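Chitinase (Chromobacterium violaceum, PDB 4TXG) probably hydrolyses the O-glycosidic linkages of chitin, as a family 18 glycoside hydrolase expected to bind this polysaccharide. Local coordinates at residues Gly253-Thr258 against Asp312-Pro316; Tyr275-Val279 against Gly289-Phe293; Pro316-Ala322 against Tyr375-Met380. All blocks are in the same frame, centred on the assembly; numbering follows the deposited sequence.

Interaction 1. Residues Gly253-Thr258 against Asp312-Pro316; sequences GGWAET and DFEYP. With CS (cesium ion), chain D.
The hydroxyl of Thr258 is gripped from two segments at once: its OG1 accepts from Glu314 N at 2.9 Å and donates to Gly254 O at 2.6 Å. A first torsion of -82° places OG1 beside the residue's own backbone N and leaves CG2 to lie against Phe313 CD1. Nearby, Gly254 N donates to Asp312 O at 2.9 Å, just beyond the parallel bridge of Gly253 with Asp312. This is where two neighbouring strands of the TIM barrel, 247-253 and 308-312, run out at their C-terminal ends. The DxxDxDxE signature of GH18 chitinases runs along the second strand and ends just past it at Glu314, the position that supplies the general acid in relatives. Here Glu314 extends beyond CG and presents both carboxylate oxygens to a cesium ion, OE1 at 3.2 Å and OE2 at 3.0 Å; Met395 SD is a further ligand. Two of the waters on the ion tie it to neighbouring side chains, one donating to Asp312 OD2, the other hydrogen-bonded to Tyr315 OH. The Trp255 ring meets Glu314 OE1 at its edge, with ring and carboxylate planes 43° apart, while its CZ3 lies 3.7 Å from Tyr315 CE2. A cis peptide bond precedes Tyr315, whose ring face lies over Glu314 CB.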
ATOM      1  N   GLY A 253      -5.587 -10.023   6.156  1.00  8.42           N
ATOM      2  CA  GLY A 253      -6.350  -9.911   4.921  1.00  7.46           C
ATOM      3  C   GLY A 253      -5.625 -10.444   3.694  1.00  8.64           C
ATOM      4  O   GLY A 253      -5.338 -11.639   3.592  1.00 11.94           O
ATOM      5  N   GLY A 254      -5.332  -9.552   2.756  1.00  7.30           N
ATOM      6  CA  GLY A 254      -4.791  -9.956   1.473  1.00  9.02           C
ATOM      7  C   GLY A 254      -5.911 -10.266   0.502  1.00 10.23           C
ATOM      8  O   GLY A 254      -7.082 -10.190   0.862  1.00 11.26           O
ATOM      9  N   TRP A 255      -5.557 -10.643  -0.723  1.00 10.38           N
ATOM     10  CA  TRP A 255      -6.552 -10.838  -1.776  1.00 13.37           C
ATOM     11  C   TRP A 255      -7.494 -12.001  -1.460  1.00 11.43           C
ATOM     12  O   TRP A 255      -8.708 -11.881  -1.616  1.00 12.70           O
ATOM     13  CB  TRP A 255      -5.860 -11.057  -3.125  1.00 14.08           C
ATOM     14  CG  TRP A 255      -6.793 -11.111  -4.331  1.00 14.66           C
ATOM     15  CD1 TRP A 255      -6.963 -12.168  -5.185  1.00 16.50           C
ATOM     16  CD2 TRP A 255      -7.658 -10.069  -4.813  1.00 17.99           C
ATOM     17  NE1 TRP A 255      -7.878 -11.851  -6.157  1.00 15.74           N
ATOM     18  CE2 TRP A 255      -8.319 -10.571  -5.956  1.00 19.18           C
ATOM     19  CE3 TRP A 255      -7.943  -8.768  -4.387  1.00 22.19           C
ATOM     20  CZ2 TRP A 255      -9.238  -9.811  -6.683  1.00 18.00           C
ATOM     21  CZ3 TRP A 255      -8.864  -8.014  -5.110  1.00 25.08           C
ATOM     22  CH2 TRP A 255      -9.502  -8.543  -6.241  1.00 22.28           C
ATOM     23  N   ALA A 256      -6.935 -13.113  -0.994  1.00 11.10           N
ATOM     24  CA  ALA A 256      -7.719 -14.327  -0.763  1.00 10.97           C
ATOM     25  C   ALA A 256      -8.495 -14.311   0.551  1.00 11.90           C
ATOM     26  O   ALA A 256      -9.573 -14.912   0.649  1.00 13.23           O
ATOM     27  CB  ALA A 256      -6.804 -15.563  -0.801  1.00 12.60           C
ATOM     28  N   GLU A 257      -7.958 -13.650   1.572  1.00 10.07           N
ATOM     29  CA  GLU A 257      -8.590 -13.741   2.892  1.00 11.43           C
ATOM     30  C   GLU A 257      -9.052 -12.395   3.457  1.00 10.91           C
ATOM     31  O   GLU A 257      -9.229 -12.241   4.665  1.00 13.49           O
ATOM     32  CB  GLU A 257      -7.645 -14.428   3.876  1.00  9.13           C
ATOM     33  CG  GLU A 257      -7.385 -15.895   3.511  1.00 13.29           C
ATOM     34  CD  GLU A 257      -6.675 -16.673   4.616  1.00 25.20           C
ATOM     35  OE1 GLU A 257      -5.463 -16.450   4.820  1.00 27.67           O
ATOM     36  OE2 GLU A 257      -7.329 -17.513   5.275  1.00 28.13           O
ATOM     37  N   THR A 258      -9.283 -11.429   2.583  1.00  9.81           N
ATOM     38  CA  THR A 258      -9.984 -10.219   3.005  1.00  6.37           C
ATOM     39  C   THR A 258     -11.442 -10.542   3.347  1.00 10.58           C
ATOM     40  O   THR A 258     -11.990 -10.012   4.315  1.00 10.65           O
ATOM     41  CB  THR A 258      -9.927  -9.122   1.917  1.00  8.09           C
ATOM     42  OG1 THR A 258      -8.670  -8.439   2.010  1.00  8.93           O
ATOM     43  CG2 THR A 258     -11.054  -8.112   2.094  1.00  8.59           C
ATOM     44  N   ASP A 312      -4.540  -5.183   5.646  1.00  5.62           N
ATOM     45  CA  ASP A 312      -4.496  -5.399   4.204  1.00  5.76           C
ATOM     46  C   ASP A 312      -5.901  -5.749   3.698  1.00  9.47           C
ATOM     47  O   ASP A 312      -6.162  -6.853   3.217  1.00  8.23           O
ATOM     48  CB  ASP A 312      -3.492  -6.497   3.869  1.00  9.31           C
ATOM     49  CG  ASP A 312      -3.216  -6.606   2.381  1.00 15.35           C
ATOM     50  OD1 ASP A 312      -3.842  -5.865   1.580  1.00 18.84           O
ATOM     51  OD2 ASP A 312      -2.371  -7.442   2.007  1.00 17.95           O
ATOM     52  N   PHE A 313      -6.796  -4.784   3.850  1.00  7.87           N
ATOM     53  CA  PHE A 313      -8.202  -4.898   3.470  1.00  8.72           C
ATOM     54  C   PHE A 313      -8.325  -4.597   1.974  1.00  7.70           C
ATOM     55  O   PHE A 313      -8.163  -3.447   1.557  1.00  6.80           O
ATOM     56  CB  PHE A 313      -9.003  -3.922   4.361  1.00  9.23           C
ATOM     57  CG  PHE A 313     -10.512  -3.913   4.178  1.00  6.80           C
ATOM     58  CD1 PHE A 313     -11.157  -4.525   3.103  1.00  8.39           C
ATOM     59  CD2 PHE A 313     -11.289  -3.230   5.108  1.00  7.02           C
ATOM     60  CE1 PHE A 313     -12.549  -4.461   2.970  1.00  7.62           C
ATOM     61  CE2 PHE A 313     -12.681  -3.175   4.994  1.00  6.41           C
ATOM     62  CZ  PHE A 313     -13.308  -3.784   3.916  1.00  6.29           C
ATOM     63  N   GLU A 314      -8.580  -5.628   1.165  1.00  5.91           N
ATOM     64  CA  GLU A 314      -8.659  -5.453  -0.284  1.00  7.05           C
ATOM     65  C   GLU A 314     -10.079  -5.721  -0.800  1.00 10.91           C
ATOM     66  O   GLU A 314     -10.393  -6.867  -1.131  1.00  9.56           O
ATOM     67  CB  GLU A 314      -7.650  -6.381  -0.997  1.00  6.49           C
ATOM     68  CG  GLU A 314      -6.194  -6.205  -0.484  1.00  9.90           C
ATOM     69  CD  GLU A 314      -5.125  -6.977  -1.272  1.00 15.29           C
ATOM     70  OE1 GLU A 314      -5.429  -7.617  -2.299  1.00 14.86           O
ATOM     71  OE2 GLU A 314      -3.951  -6.938  -0.850  1.00 14.79           O
ATOM     72  N   TYR A 315     -10.942  -4.700  -0.897  1.00  9.42           N
ATOM     73  CA  TYR A 315     -10.644  -3.279  -0.641  1.00  7.93           C
ATOM     74  C   TYR A 315     -11.880  -2.587  -0.101  1.00  7.83           C
ATOM     75  O   TYR A 315     -12.990  -2.944  -0.493  1.00  9.18           O
ATOM     76  CB  TYR A 315     -10.247  -2.538  -1.922  1.00  8.08           C
ATOM     77  CG  TYR A 315      -9.016  -3.069  -2.579  1.00  8.36           C
ATOM     78  CD1 TYR A 315      -7.765  -2.645  -2.171  1.00  8.59           C
ATOM     79  CD2 TYR A 315      -9.108  -4.008  -3.598  1.00  9.55           C
ATOM     80  CE1 TYR A 315      -6.631  -3.133  -2.767  1.00 10.10           C
ATOM     81  CE2 TYR A 315      -7.979  -4.509  -4.191  1.00 13.10           C
ATOM     82  CZ  TYR A 315      -6.744  -4.067  -3.773  1.00 13.65           C
ATOM     83  OH  TYR A 315      -5.613  -4.561  -4.374  1.00 17.47           O
ATOM     84  N   PRO A 316     -11.693  -1.559   0.742  1.00  7.16           N
ATOM     85  CA  PRO A 316     -12.831  -0.782   1.238  1.00  6.83           C
ATOM     86  C   PRO A 316     -13.226   0.313   0.247  1.00  9.73           C
ATOM     87  O   PRO A 316     -13.185   1.504   0.570  1.00 10.15           O
ATOM     88  CB  PRO A 316     -12.294  -0.182   2.541  1.00  7.32           C
ATOM     89  CG  PRO A 316     -10.828   0.065   2.225  1.00  6.32           C
ATOM     90  CD  PRO A 316     -10.419  -1.119   1.349  1.00  8.64           C
TER
HETATM   91 CS    CS D 803      -2.449  -7.157  -3.498  1.00 55.60          CS
HETATM   92  O   HOH W   1      -1.366  -8.185  -0.550  1.00 18.72           O
HETATM   93  O   HOH W   2      -4.992  -7.109  -5.281  1.00 29.07           O
HETATM   94  O   HOH W   3      -2.301 -10.414  -4.471  1.00 33.82           O
HETATM   95  O   HOH W   4       0.519  -7.778  -1.877  1.00 27.16           O
HETATM   96  O   HOH W   5      -1.523  -7.140  -6.034  1.00 42.96           O

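Interaction 2. Residues Tyr275-Val279 against Gly289-Phe293; sequences YSMTV and GINAF
Met277 CE sits over one face of the Phe293 ring, 3.5 Å from Phe293 CG, and this methyl-on-ring meeting is the tight end of the contact. The methyl is displaced toward the rim where the ring joins its CB, yet lies only 24° off the ring normal, so a C-H can address the pi cloud. SD stands further off, 5.0 Å from the Phe293 centroid and oblique to it: a Met-aromatic contact in which the methyl, more than the sulfur, engages the face. The side chain gets there by leaving Met277 with CG anti to the backbone N (chi1 -180°) and then bending at both later torsions. Its CG rests 3.6 Å from Gly289 O, and the lack of a side chain at Gly289 lets the backbones close to 4.8 Å between Met277 CA and Gly289 CA. Val193 of barrel strand 185-193 touches both Met277 and Phe293, so the pair fills the junction of helices 273-278 and 287-304 with the barrel strand.

Toward Thr278 the fit is looser. Thr278 CG2 comes only to 4.3 Å from Ile290 CG1, Ile290 CD1 stays 3.9 Å from Thr278 O, and Ile290 turns also to helix 338-360. Polar ties come from the connecting turn, where Asn286 bonds to both Ser276 O and Gly289 N. Between the two helical segments themselves, cohesion therefore rests on dispersion and a weak CH-pi attraction, which depend on close fit more than on direction.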
ATOM      1  N   TYR A 275     -15.410  -7.243   5.281  1.00  9.52           N
ATOM      2  CA  TYR A 275     -16.642  -6.588   4.846  1.00  8.26           C
ATOM      3  C   TYR A 275     -17.729  -6.693   5.915  1.00  9.29           C
ATOM      4  O   TYR A 275     -18.376  -5.697   6.261  1.00  9.77           O
ATOM      5  CB  TYR A 275     -17.144  -7.188   3.538  1.00  6.99           C
ATOM      6  CG  TYR A 275     -16.204  -6.980   2.373  1.00  7.18           C
ATOM      7  CD1 TYR A 275     -16.070  -5.732   1.780  1.00  9.62           C
ATOM      8  CD2 TYR A 275     -15.458  -8.039   1.862  1.00  9.64           C
ATOM      9  CE1 TYR A 275     -15.213  -5.531   0.711  1.00  9.54           C
ATOM     10  CE2 TYR A 275     -14.606  -7.857   0.788  1.00  7.99           C
ATOM     11  CZ  TYR A 275     -14.486  -6.601   0.216  1.00 10.69           C
ATOM     12  OH  TYR A 275     -13.647  -6.409  -0.853  1.00 12.50           O
ATOM     13  N   SER A 276     -17.916  -7.896   6.446  1.00  9.17           N
ATOM     14  CA  SER A 276     -18.983  -8.116   7.414  1.00 10.08           C
ATOM     15  C   SER A 276     -18.549  -7.641   8.801  1.00  9.62           C
ATOM     16  O   SER A 276     -19.384  -7.260   9.617  1.00 12.25           O
ATOM     17  CB  SER A 276     -19.398  -9.595   7.428  1.00 12.83           C
ATOM     18  OG  SER A 276     -18.268 -10.442   7.507  1.00 17.54           O
ATOM     19  N   MET A 277     -17.242  -7.635   9.053  1.00  7.65           N
ATOM     20  CA  MET A 277     -16.731  -7.187  10.346  1.00  8.26           C
ATOM     21  C   MET A 277     -16.877  -5.672  10.497  1.00  8.89           C
ATOM     22  O   MET A 277     -17.133  -5.190  11.602  1.00  8.40           O
ATOM     23  CB  MET A 277     -15.259  -7.603  10.539  1.00  7.48           C
ATOM     24  CG  MET A 277     -14.642  -7.176  11.892  1.00  7.60           C
ATOM     25  SD  MET A 277     -13.778  -5.572  11.831  1.00  8.60           S
ATOM     26  CE  MET A 277     -12.288  -6.087  11.013  1.00  8.77           C
ATOM     27  N   THR A 278     -16.732  -4.925   9.396  1.00  8.81           N
ATOM     28  CA  THR A 278     -16.814  -3.463   9.482  1.00  7.93           C
ATOM     29  C   THR A 278     -18.183  -2.887   9.169  1.00  7.40           C
ATOM     30  O   THR A 278     -18.485  -1.786   9.602  1.00  8.68           O
ATOM     31  CB  THR A 278     -15.794  -2.764   8.540  1.00  6.24           C
ATOM     32  OG1 THR A 278     -16.054  -3.126   7.177  1.00  6.35           O
ATOM     33  CG2 THR A 278     -14.368  -3.154   8.908  1.00  7.50           C
ATOM     34  N   VAL A 279     -19.000  -3.600   8.397  1.00  8.20           N
ATOM     35  CA  VAL A 279     -20.298  -3.062   7.976  1.00  7.96           C
ATOM     36  C   VAL A 279     -21.366  -4.136   8.118  1.00  8.61           C
ATOM     37  O   VAL A 279     -21.227  -5.233   7.577  1.00  7.92           O
ATOM     38  CB  VAL A 279     -20.263  -2.541   6.508  1.00  8.79           C
ATOM     39  CG1 VAL A 279     -21.647  -2.042   6.060  1.00  8.80           C
ATOM     40  CG2 VAL A 279     -19.218  -1.420   6.347  1.00  6.64           C
ATOM     41  N   GLY A 289     -18.441  -5.654  15.770  1.00 11.23           N
ATOM     42  CA  GLY A 289     -17.422  -6.388  15.035  1.00  9.66           C
ATOM     43  C   GLY A 289     -16.073  -5.698  15.119  1.00 10.61           C
ATOM     44  O   GLY A 289     -15.039  -6.341  15.324  1.00  9.36           O
ATOM     45  N   ILE A 290     -16.089  -4.382  14.952  1.00  7.88           N
ATOM     46  CA  ILE A 290     -14.856  -3.589  14.972  1.00  9.25           C
ATOM     47  C   ILE A 290     -14.243  -3.599  16.384  1.00  8.73           C
ATOM     48  O   ILE A 290     -13.018  -3.668  16.545  1.00  8.54           O
ATOM     49  CB  ILE A 290     -15.119  -2.140  14.488  1.00  7.57           C
ATOM     50  CG1 ILE A 290     -15.357  -2.124  12.971  1.00  7.15           C
ATOM     51  CG2 ILE A 290     -13.951  -1.216  14.842  1.00  7.94           C
ATOM     52  CD1 ILE A 290     -15.935  -0.788  12.424  1.00  8.10           C
ATOM     53  N   ASN A 291     -15.087  -3.561  17.408  1.00  8.55           N
ATOM     54  CA  ASN A 291     -14.590  -3.659  18.775  1.00 13.70           C
ATOM     55  C   ASN A 291     -13.974  -5.025  19.056  1.00 13.03           C
ATOM     56  O   ASN A 291     -12.911  -5.117  19.675  1.00 12.11           O
ATOM     57  CB  ASN A 291     -15.706  -3.384  19.787  1.00 14.57           C
ATOM     58  CG  ASN A 291     -16.081  -1.915  19.874  1.00 21.09           C
ATOM     59  OD1 ASN A 291     -15.391  -1.042  19.344  1.00 21.37           O
ATOM     60  ND2 ASN A 291     -17.177  -1.636  20.563  1.00 23.50           N
ATOM     61  N   ALA A 292     -14.639  -6.088  18.611  1.00 13.26           N
ATOM     62  CA  ALA A 292     -14.109  -7.433  18.818  1.00 11.44           C
ATOM     63  C   ALA A 292     -12.772  -7.590  18.118  1.00 10.88           C
ATOM     64  O   ALA A 292     -11.819  -8.150  18.677  1.00 10.02           O
ATOM     65  CB  ALA A 292     -15.095  -8.488  18.318  1.00 11.56           C
ATOM     66  N   PHE A 293     -12.700  -7.098  16.888  1.00 10.07           N
ATOM     67  CA  PHE A 293     -11.458  -7.207  16.137  1.00  8.90           C
ATOM     68  C   PHE A 293     -10.329  -6.427  16.814  1.00  9.80           C
ATOM     69  O   PHE A 293      -9.224  -6.949  17.001  1.00  8.89           O
ATOM     70  CB  PHE A 293     -11.637  -6.715  14.699  1.00  6.93           C
ATOM     71  CG  PHE A 293     -10.371  -6.765  13.907  1.00  7.48           C
ATOM     72  CD1 PHE A 293      -9.920  -7.971  13.382  1.00 10.33           C
ATOM     73  CD2 PHE A 293      -9.610  -5.627  13.723  1.00  8.24           C
ATOM     74  CE1 PHE A 293      -8.732  -8.029  12.661  1.00 11.53           C
ATOM     75  CE2 PHE A 293      -8.428  -5.678  13.001  1.00  9.42           C
ATOM     76  CZ  PHE A 293      -7.994  -6.881  12.475  1.00 10.28           C
TER

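Interaction 3. Residues Pro316-Ala322 against Tyr375-Met380; sequences PTSMNNA and YLLRGM
Met319 crosses the Tyr375 ring obliquely, and the relation of these two side chains organises the contact. Met319 CG lies over one face, offset toward the rim. CE then folds back to 3.4 Å from Tyr375 CE1, because the chain is bent at both chi2 and chi3 (-62° and -70°). SD lies 5.1 Å from the Tyr375 centroid, an oblique Met-aromatic contact, and it also approaches Gly379 N and the CB of Arg378. Ala322 comes to the tyrosine with its CB, neither squarely over the face nor at the edge, and the same methyl meets Leu376 CD2 at 3.8 Å. At the far end of the ring, Tyr375 OH donates to a water lying in the ring plane, which itself donates to Asn320 O; a second water links the hydroxyl to Asn321 O.

Beside this apolar patch runs a polar seam. Thr317 points OG1 at Leu376 O, 2.8 Å away on a lone pair in the carbonyl plane, and that oxygen also accepts from Gly379 N within its own turn. Gly379 is bare of side chain, which lets Thr317 OG1 come to 3.3 Å from Gly379 CA. Ser318 N bonds to Gly379 O at 2.9 Å; Asn339 is another partner of that oxygen. The seam thus ties the loop after barrel strand 308-312 to the short helix and turn that follow strand 365-371. From that turn Arg378 reaches Asn672 O and Tyr760 O, in the chitinase C region. The carbonyls of two buried residues, Leu376 and Gly379, each gain a donor from the loop, so directional bonds set the position of the loop, while the thioether and ring add dispersion that depends on close fit.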
ATOM      1  N   PRO A 316     -11.693  -1.559   0.742  1.00  7.16           N
ATOM      2  CA  PRO A 316     -12.831  -0.782   1.238  1.00  6.83           C
ATOM      3  C   PRO A 316     -13.226   0.313   0.247  1.00  9.73           C
ATOM      4  O   PRO A 316     -13.185   1.504   0.570  1.00 10.15           O
ATOM      5  CB  PRO A 316     -12.294  -0.182   2.541  1.00  7.32           C
ATOM      6  CG  PRO A 316     -10.828   0.065   2.225  1.00  6.32           C
ATOM      7  CD  PRO A 316     -10.419  -1.119   1.349  1.00  8.64           C
ATOM      8  N   THR A 317     -13.592  -0.087  -0.964  1.00  6.27           N
ATOM      9  CA  THR A 317     -13.912   0.897  -1.981  1.00  6.17           C
ATOM     10  C   THR A 317     -15.358   0.765  -2.441  1.00  8.39           C
ATOM     11  O   THR A 317     -15.932  -0.330  -2.429  1.00  7.82           O
ATOM     12  CB  THR A 317     -12.965   0.774  -3.192  1.00  8.53           C
ATOM     13  OG1 THR A 317     -13.251   1.803  -4.146  1.00  7.56           O
ATOM     14  CG2 THR A 317     -13.090  -0.592  -3.861  1.00  9.34           C
ATOM     15  N   SER A 318     -15.944   1.885  -2.854  1.00  6.37           N
ATOM     16  CA  SER A 318     -17.319   1.888  -3.327  1.00  6.69           C
ATOM     17  C   SER A 318     -17.451   1.578  -4.832  1.00  6.76           C
ATOM     18  O   SER A 318     -18.558   1.637  -5.363  1.00  8.36           O
ATOM     19  CB  SER A 318     -17.974   3.240  -3.027  1.00  6.98           C
ATOM     20  OG  SER A 318     -17.399   4.273  -3.822  1.00  7.99           O
ATOM     21  N   MET A 319     -16.349   1.244  -5.505  1.00  8.44           N
ATOM     22  CA  MET A 319     -16.413   0.797  -6.902  1.00  8.32           C
ATOM     23  C   MET A 319     -17.060  -0.584  -6.959  1.00 11.02           C
ATOM     24  O   MET A 319     -16.646  -1.492  -6.245  1.00 11.68           O
ATOM     25  CB  MET A 319     -15.024   0.724  -7.553  1.00  8.22           C
ATOM     26  CG  MET A 319     -14.164   1.973  -7.412  1.00  8.90           C
ATOM     27  SD  MET A 319     -14.847   3.461  -8.181  1.00 17.49           S
ATOM     28  CE  MET A 319     -14.716   3.103  -9.915  1.00 16.43           C
ATOM     29  N   ASN A 320     -18.076  -0.728  -7.798  1.00  7.64           N
ATOM     30  CA  ASN A 320     -18.784  -1.989  -7.948  1.00 11.84           C
ATOM     31  C   ASN A 320     -17.863  -3.055  -8.555  1.00 13.65           C
ATOM     32  O   ASN A 320     -17.071  -2.745  -9.443  1.00 14.20           O
ATOM     33  CB  ASN A 320     -20.029  -1.769  -8.811  1.00 12.83           C
ATOM     34  CG  ASN A 320     -20.854  -3.020  -8.977  1.00 18.03           C
ATOM     35  OD1 ASN A 320     -21.503  -3.475  -8.036  1.00 16.89           O
ATOM     36  ND2 ASN A 320     -20.854  -3.571 -10.188  1.00 20.70           N
ATOM     37  N   ASN A 321     -17.949  -4.290  -8.051  1.00  9.69           N
ATOM     38  CA  ASN A 321     -17.136  -5.421  -8.533  1.00  9.90           C
ATOM     39  C   ASN A 321     -15.628  -5.228  -8.388  1.00 11.23           C
ATOM     40  O   ASN A 321     -14.847  -5.841  -9.118  1.00 15.08           O
ATOM     41  CB  ASN A 321     -17.442  -5.725 -10.003  1.00 11.29           C
ATOM     42  CG  ASN A 321     -18.803  -6.364 -10.205  1.00 18.34           C
ATOM     43  OD1 ASN A 321     -19.425  -6.846  -9.263  1.00 15.55           O
ATOM     44  ND2 ASN A 321     -19.261  -6.390 -11.453  1.00 20.31           N
ATOM     45  N   ALA A 322     -15.206  -4.383  -7.457  1.00 13.46           N
ATOM     46  CA  ALA A 322     -13.778  -4.141  -7.279  1.00 15.23           C
ATOM     47  C   ALA A 322     -13.134  -5.211  -6.414  1.00 16.50           C
ATOM     48  O   ALA A 322     -11.928  -5.445  -6.501  1.00 17.36           O
ATOM     49  CB  ALA A 322     -13.543  -2.767  -6.673  1.00 19.63           C
ATOM     50  N   TYR A 375      -8.164   3.667 -10.149  1.00  7.71           N
ATOM     51  CA  TYR A 375      -9.530   3.168 -10.260  1.00  7.38           C
ATOM     52  C   TYR A 375     -10.105   2.841  -8.875  1.00  8.35           C
ATOM     53  O   TYR A 375     -11.178   3.327  -8.513  1.00  7.84           O
ATOM     54  CB  TYR A 375      -9.570   1.934 -11.166  1.00  9.59           C
ATOM     55  CG  TYR A 375     -10.759   1.017 -10.936  1.00 14.36           C
ATOM     56  CD1 TYR A 375     -12.013   1.310 -11.464  1.00 17.87           C
ATOM     57  CD2 TYR A 375     -10.615  -0.160 -10.198  1.00 17.52           C
ATOM     58  CE1 TYR A 375     -13.093   0.457 -11.261  1.00 16.80           C
ATOM     59  CE2 TYR A 375     -11.686  -1.011  -9.983  1.00 20.30           C
ATOM     60  CZ  TYR A 375     -12.922  -0.697 -10.518  1.00 20.40           C
ATOM     61  OH  TYR A 375     -13.983  -1.545 -10.307  1.00 20.16           O
ATOM     62  N   LEU A 376      -9.386   2.031  -8.101  1.00  8.17           N
ATOM     63  CA  LEU A 376      -9.846   1.695  -6.748  1.00  6.04           C
ATOM     64  C   LEU A 376     -10.025   2.942  -5.892  1.00  9.00           C
ATOM     65  O   LEU A 376     -11.000   3.065  -5.154  1.00  8.17           O
ATOM     66  CB  LEU A 376      -8.866   0.740  -6.061  1.00  8.91           C
ATOM     67  CG  LEU A 376      -8.720  -0.650  -6.683  1.00  7.08           C
ATOM     68  CD1 LEU A 376      -7.651  -1.477  -5.969  1.00  7.97           C
ATOM     69  CD2 LEU A 376     -10.058  -1.378  -6.660  1.00  9.86           C
ATOM     70  N   LEU A 377      -9.081   3.872  -5.994  1.00  6.88           N
ATOM     71  CA  LEU A 377      -9.100   5.056  -5.144  1.00  5.90           C
ATOM     72  C   LEU A 377     -10.243   6.001  -5.487  1.00  8.00           C
ATOM     73  O   LEU A 377     -10.637   6.834  -4.661  1.00  7.45           O
ATOM     74  CB  LEU A 377      -7.758   5.786  -5.244  1.00  8.29           C
ATOM     75  CG  LEU A 377      -6.586   5.068  -4.561  1.00  5.57           C
ATOM     76  CD1 LEU A 377      -5.267   5.712  -4.975  1.00  9.20           C
ATOM     77  CD2 LEU A 377      -6.711   5.046  -3.030  1.00  6.50           C
ATOM     78  N   ARG A 378     -10.800   5.869  -6.692  1.00  6.70           N
ATOM     79  CA  ARG A 378     -11.923   6.730  -7.064  1.00  6.65           C
ATOM     80  C   ARG A 378     -13.130   6.444  -6.161  1.00  8.68           C
ATOM     81  O   ARG A 378     -14.005   7.289  -5.991  1.00  9.37           O
ATOM     82  CB  ARG A 378     -12.294   6.540  -8.536  1.00  9.06           C
ATOM     83  CG  ARG A 378     -13.388   7.481  -9.025  1.00 11.71           C
ATOM     84  CD  ARG A 378     -13.545   7.388 -10.535  1.00 10.80           C
ATOM     85  NE  ARG A 378     -12.341   7.819 -11.242  1.00 11.07           N
ATOM     86  CZ  ARG A 378     -12.158   9.038 -11.744  1.00 10.49           C
ATOM     87  NH1 ARG A 378     -13.097   9.961 -11.612  1.00  7.81           N
ATOM     88  NH2 ARG A 378     -11.031   9.331 -12.388  1.00 10.99           N
ATOM     89  N   GLY A 379     -13.159   5.256  -5.567  1.00  6.71           N
ATOM     90  CA  GLY A 379     -14.235   4.889  -4.665  1.00  6.89           C
ATOM     91  C   GLY A 379     -13.852   4.972  -3.195  1.00  7.34           C
ATOM     92  O   GLY A 379     -14.536   4.413  -2.350  1.00  7.61           O
ATOM     93  N   MET A 380     -12.764   5.669  -2.887  1.00  6.52           N
ATOM     94  CA  MET A 380     -12.311   5.750  -1.497  1.00  6.40           C
ATOM     95  C   MET A 380     -12.249   7.189  -0.969  1.00  6.49           C
ATOM     96  O   MET A 380     -11.427   7.507  -0.098  1.00  7.73           O
ATOM     97  CB  MET A 380     -10.954   5.036  -1.373  1.00  8.93           C
ATOM     98  CG  MET A 380     -11.101   3.529  -1.662  1.00  8.01           C
ATOM     99  SD  MET A 380      -9.586   2.578  -1.860  1.00  8.47           S
ATOM    100  CE  MET A 380      -8.894   2.756  -0.225  1.00  9.39           C
TER
HETATM  101  O   HOH W   6     -16.414  -0.782 -11.091  1.00 15.92           O
HETATM  102  O   HOH W   7     -14.511  -4.053 -11.629  1.00 27.81           O

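In the fold
All three contacts are largely buried within the glycosyl hydrolase family 18 region, but at different distances from the middle of the chain. Interaction 1, its centre about 12 Å from the chain's centre, joins the ends of adjacent barrel strands; polar and metal-bound, it is buried at Glu314 and Thr258 but reaches the surface at Trp255. Interaction 3 continues through the shared Pro316 to the next strand's loop, mixing hydrogen bonds with packing; its waters gather round partly exposed residues. Interaction 2, centred about 21 Å from the chain's centre, packs helices by apolar contact, nested within the loop interaction 1 closes. Tyr275 joins these two: its OH probably hydrogen-bonds with Tyr315 N and Glu314 O. Leu376 packs on Tyr315, linking 1 and 3.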